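Local coordinates for protein N-acetylglucosamine-6-phosphate deacetylase (Thermotoga maritima, PDB 1O12) that probably removes the acetyl group from N-acetylglucosamine-6-phosphate, as a metal-dependent hydrolase of the amidohydrolase superfamily that binds one divalent cation per subunit, at residues G261-G273 with A301-F314. Sequence-based numbering, arbitrary orientation.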
loop_
_atom_site.group_PDB
_atom_site.type_symbol
_atom_site.label_atom_id
_atom_site.label_comp_id
_atom_site.label_asym_id
_atom_site.label_seq_id
_atom_site.Cartn_x
_atom_site.Cartn_y
_atom_site.Cartn_z
ATOM N N GLY A 261 10.546 8.265 2.229
ATOM C CA GLY A 261 10.145 7.413 3.334
ATOM C C GLY A 261 10.805 6.053 3.425
ATOM O O GLY A 261 10.275 5.164 4.080
ATOM N N ILE A 262 11.960 5.887 2.780
ATOM C CA ILE A 262 12.676 4.609 2.792
ATOM C C ILE A 262 14.129 4.732 3.249
ATOM O O ILE A 262 14.863 5.624 2.838
ATOM C CB ILE A 262 12.635 3.974 1.405
ATOM C CG1 ILE A 262 11.251 3.391 1.152
ATOM C CG2 ILE A 262 13.723 2.947 1.257
ATOM C CD1 ILE A 262 10.956 3.221 -0.342
ATOM N N VAL A 263 14.538 3.822 4.112
ATOM C CA VAL A 263 15.896 3.841 4.608
ATOM C C VAL A 263 16.593 2.569 4.182
ATOM O O VAL A 263 16.196 1.474 4.593
ATOM C CB VAL A 263 15.898 3.955 6.130
ATOM C CG1 VAL A 263 17.200 3.404 6.719
ATOM C CG2 VAL A 263 15.761 5.396 6.504
ATOM N N LEU A 264 17.620 2.677 3.349
ATOM C CA LEU A 264 18.307 1.451 2.922
ATOM C C LEU A 264 19.057 0.882 4.116
ATOM O O LEU A 264 19.567 1.620 4.960
ATOM C CB LEU A 264 19.244 1.735 1.754
ATOM C CG LEU A 264 18.798 1.142 0.416
ATOM C CD1 LEU A 264 17.299 1.118 0.323
ATOM C CD2 LEU A 264 19.394 1.915 -0.742
ATOM N N VAL A 265 19.134 -0.433 4.185
ATOM C CA VAL A 265 19.776 -1.096 5.307
ATOM C C VAL A 265 20.380 -2.407 4.768
ATOM O O VAL A 265 19.951 -2.926 3.734
ATOM C CB VAL A 265 18.675 -1.356 6.399
ATOM C CG1 VAL A 265 18.692 -2.756 6.855
ATOM C CG2 VAL A 265 18.819 -0.366 7.554
ATOM N N THR A 266 21.351 -2.964 5.467
ATOM C CA THR A 266 21.961 -4.185 5.003
ATOM C C THR A 266 21.484 -5.423 5.782
ATOM O O THR A 266 21.159 -6.444 5.169
ATOM C CB THR A 266 23.513 -4.017 5.053
ATOM O OG1 THR A 266 24.096 -4.531 3.853
ATOM C CG2 THR A 266 24.109 -4.679 6.267
ATOM N N ASP A 267 21.401 -5.322 7.115
ATOM C CA ASP A 267 20.985 -6.429 7.984
ATOM C C ASP A 267 21.936 -7.590 7.715
ATOM O O ASP A 267 21.600 -8.761 7.866
ATOM C CB ASP A 267 19.526 -6.838 7.702
ATOM C CG ASP A 267 18.941 -7.823 8.769
ATOM O OD1 ASP A 267 19.101 -7.619 10.004
ATOM O OD2 ASP A 267 18.280 -8.806 8.358
ATOM N N SER A 268 23.134 -7.229 7.301
ATOM C CA SER A 268 24.187 -8.165 6.989
ATOM C C SER A 268 24.708 -8.891 8.237
ATOM O O SER A 268 24.669 -8.362 9.357
ATOM C CB SER A 268 25.322 -7.381 6.324
ATOM O OG SER A 268 26.501 -8.126 6.139
ATOM N N ILE A 269 25.176 -10.115 8.052
ATOM C CA ILE A 269 25.756 -10.847 9.170
ATOM C C ILE A 269 27.216 -11.170 8.827
ATOM O O ILE A 269 27.650 -10.933 7.700
ATOM C CB ILE A 269 24.977 -12.139 9.475
ATOM C CG1 ILE A 269 24.985 -13.067 8.260
ATOM C CG2 ILE A 269 23.568 -11.778 9.905
ATOM C CD1 ILE A 269 24.182 -14.348 8.473
ATOM N N SER A 270 27.967 -11.673 9.803
ATOM C CA SER A 270 29.373 -12.042 9.619
ATOM C C SER A 270 29.633 -12.882 8.362
ATOM O O SER A 270 30.654 -12.723 7.704
ATOM C CB SER A 270 29.863 -12.818 10.842
ATOM O OG SER A 270 29.045 -13.961 11.067
ATOM N N ALA A 271 28.704 -13.770 8.030
ATOM C CA ALA A 271 28.842 -14.632 6.864
ATOM C C ALA A 271 28.947 -13.892 5.528
ATOM O O ALA A 271 29.474 -14.438 4.560
ATOM C CB ALA A 271 27.666 -15.609 6.807
ATOM N N ALA A 272 28.449 -12.661 5.458
ATOM C CA ALA A 272 28.485 -11.924 4.208
ATOM C C ALA A 272 29.899 -11.852 3.666
ATOM O O ALA A 272 30.825 -11.480 4.380
ATOM C CB ALA A 272 27.921 -10.535 4.405
ATOM N N GLY A 273 30.059 -12.226 2.399
ATOM C CA GLY A 273 31.370 -12.208 1.770
ATOM C C GLY A 273 32.176 -13.481 2.020
ATOM O O GLY A 273 33.369 -13.523 1.714
ATOM N N ALA A 301 17.686 -15.430 8.323
ATOM C CA ALA A 301 18.525 -15.037 9.447
ATOM C C ALA A 301 19.494 -13.915 9.051
ATOM O O ALA A 301 20.708 -14.109 9.116
ATOM C CB ALA A 301 19.308 -16.240 9.947
ATOM N N GLY A 302 18.962 -12.750 8.659
ATOM C CA GLY A 302 19.806 -11.639 8.246
ATOM C C GLY A 302 20.035 -11.724 6.744
ATOM O O GLY A 302 19.190 -12.265 6.037
ATOM N N SER A 303 21.162 -11.207 6.256
ATOM C CA SER A 303 21.481 -11.268 4.826
ATOM C C SER A 303 22.988 -11.260 4.618
ATOM O O SER A 303 23.765 -11.136 5.567
ATOM C CB SER A 303 20.917 -10.052 4.073
ATOM O OG SER A 303 21.804 -8.936 4.166
ATOM N N THR A 304 23.396 -11.382 3.366
ATOM C CA THR A 304 24.822 -11.321 3.029
ATOM C C THR A 304 24.976 -10.165 2.026
ATOM O O THR A 304 25.951 -10.060 1.299
ATOM C CB THR A 304 25.338 -12.656 2.423
ATOM O OG1 THR A 304 24.637 -12.946 1.207
ATOM C CG2 THR A 304 25.117 -13.789 3.409
ATOM N N LEU A 305 23.984 -9.283 2.039
ATOM C CA LEU A 305 23.912 -8.127 1.166
ATOM C C LEU A 305 24.960 -7.060 1.498
ATOM O O LEU A 305 25.013 -6.599 2.630
ATOM C CB LEU A 305 22.507 -7.536 1.294
ATOM C CG LEU A 305 22.150 -6.330 0.426
ATOM C CD1 LEU A 305 22.229 -6.702 -1.032
ATOM C CD2 LEU A 305 20.764 -5.861 0.785
ATOM N N PHE A 306 25.801 -6.687 0.531
ATOM C CA PHE A 306 26.789 -5.623 0.754
ATOM C C PHE A 306 26.037 -4.315 0.531
ATOM O O PHE A 306 25.186 -4.242 -0.351
ATOM C CB PHE A 306 27.963 -5.699 -0.231
ATOM C CG PHE A 306 28.971 -6.774 0.085
ATOM C CD1 PHE A 306 29.021 -7.370 1.337
ATOM C CD2 PHE A 306 29.907 -7.176 -0.879
ATOM C CE1 PHE A 306 29.977 -8.343 1.628
ATOM C CE2 PHE A 306 30.867 -8.154 -0.586
ATOM C CZ PHE A 306 30.897 -8.731 0.664
ATOM N N PHE A 307 26.333 -3.282 1.314
ATOM C CA PHE A 307 25.595 -2.046 1.148
ATOM C C PHE A 307 25.605 -1.603 -0.301
ATOM O O PHE A 307 24.574 -1.220 -0.864
ATOM C CB PHE A 307 26.145 -0.936 2.021
ATOM C CG PHE A 307 25.156 0.169 2.235
ATOM C CD1 PHE A 307 25.017 1.186 1.297
ATOM C CD2 PHE A 307 24.291 0.135 3.328
ATOM C CE1 PHE A 307 24.022 2.147 1.446
ATOM C CE2 PHE A 307 23.295 1.081 3.497
ATOM C CZ PHE A 307 23.152 2.092 2.556
ATOM N N SER A 308 26.778 -1.658 -0.907
ATOM C CA SER A 308 26.934 -1.272 -2.307
ATOM C C SER A 308 25.933 -1.975 -3.235
ATOM O O SER A 308 25.414 -1.362 -4.177
ATOM C CB SER A 308 28.351 -1.587 -2.766
ATOM O OG SER A 308 28.579 -1.035 -4.031
ATOM N N GLN A 309 25.672 -3.256 -2.975
ATOM C CA GLN A 309 24.750 -4.028 -3.791
ATOM C C GLN A 309 23.332 -3.565 -3.506
ATOM O O GLN A 309 22.494 -3.538 -4.396
ATOM C CB GLN A 309 24.888 -5.524 -3.494
ATOM C CG GLN A 309 24.200 -6.427 -4.535
ATOM C CD GLN A 309 24.693 -6.148 -5.954
ATOM O OE1 GLN A 309 25.884 -6.248 -6.236
ATOM N NE2 GLN A 309 23.772 -5.790 -6.849
ATOM N N ALA A 310 23.085 -3.183 -2.259
ATOM C CA ALA A 310 21.789 -2.689 -1.843
ATOM C C ALA A 310 21.409 -1.496 -2.709
ATOM O O ALA A 310 20.287 -1.414 -3.199
ATOM C CB ALA A 310 21.833 -2.278 -0.403
ATOM N N VAL A 311 22.345 -0.578 -2.909
ATOM C CA VAL A 311 22.073 0.606 -3.707
ATOM C C VAL A 311 21.772 0.262 -5.165
ATOM O O VAL A 311 20.798 0.780 -5.758
ATOM C CB VAL A 311 23.257 1.597 -3.631
ATOM C CG1 VAL A 311 23.016 2.802 -4.543
ATOM C CG2 VAL A 311 23.421 2.059 -2.192
ATOM N N LYS A 312 22.584 -0.628 -5.732
ATOM C CA LYS A 312 22.388 -1.006 -7.116
ATOM C C LYS A 312 21.026 -1.667 -7.255
ATOM O O LYS A 312 20.265 -1.345 -8.179
ATOM C CB LYS A 312 23.469 -1.978 -7.585
ATOM C CG LYS A 312 24.871 -1.392 -7.707
ATOM C CD LYS A 312 25.755 -2.281 -8.590
ATOM C CE LYS A 312 27.245 -2.091 -8.328
ATOM N NZ LYS A 312 27.697 -2.710 -7.020
ATOM N N ASN A 313 20.723 -2.577 -6.328
ATOM C CA ASN A 313 19.473 -3.310 -6.382
ATOM C C ASN A 313 18.307 -2.367 -6.350
ATOM O O ASN A 313 17.449 -2.404 -7.236
ATOM C CB ASN A 313 19.334 -4.324 -5.220
ATOM C CG ASN A 313 20.174 -5.585 -5.417
ATOM O OD1 ASN A 313 20.613 -5.899 -6.522
ATOM N ND2 ASN A 313 20.386 -6.320 -4.340
ATOM N N PHE A 314 18.281 -1.509 -5.335
ATOM C CA PHE A 314 17.194 -0.565 -5.176
ATOM C C PHE A 314 17.000 0.236 -6.426
ATOM O O PHE A 314 15.877 0.413 -6.891
ATOM C CB PHE A 314 17.450 0.394 -4.025
ATOM C CG PHE A 314 16.273 1.252 -3.717
ATOM C CD1 PHE A 314 16.115 2.490 -4.342
ATOM C CD2 PHE A 314 15.285 0.795 -2.839
ATOM C CE1 PHE A 314 14.987 3.277 -4.095
ATOM C CE2 PHE A 314 14.156 1.555 -2.577
ATOM C CZ PHE A 314 14.005 2.804 -3.206
#
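At the C-terminal mouth of the amidohydrolase TIM barrel, the loop following strand 262-265 meets the loop that leads into helix 307-318, with Thr266 to Ile269 lying against Gly302 to Leu305. Asp267, the predicted proton donor/acceptor, sits on the first loop. Its side chain is about 5 Å from the bound iron(III) ion held by Glu127, His188 and His209. Ala301 and Gly302, predicted substrate-binding residues, belong to the second loop, and Asp267 OD2 comes within 3.2 Å of Gly302 CA while OD1 is hydrogen-bonded to His63 NE2.

Ser303 ties down the backbone from Thr266 to Ile269. Ile269 N donates to Ser303 O (3.0 Å), and Ser303 N makes a weak bond to Asp267 O, so that Ser268 and Ser303 form a single beta bridge. The serine hydroxyl has a double role. With chi1 at 84°, OG lies between the backbone N and carbonyl carbon, where it donates to Thr266 O (2.8 Å) and accepts from Leu305 N in an ST turn. Thr266 OG1 in turn donates to Leu305 O at 2.6 Å, approaching from above the carbonyl plane. These buried hydroxyls thus link the two loops directly beside Asp267.

At the end of the type I turn Ile269-Ala272, the methyl of Ala272 rests on the backbone of Thr304, and the Phe306 ring reaches Gly273 CA. At the other end, the strand packs on helix 307-314, their directions 138° apart. Leu264 carries most of this packing, with Ile262 CG2 adding a contact to Phe314 CE2. Leu264 CB meets Phe307 CZ, and both its methyls reach Phe314: CD2 lies at CB and beside Val311 CG2, and CD1 approaches ring atom CD2 at 3.8 Å.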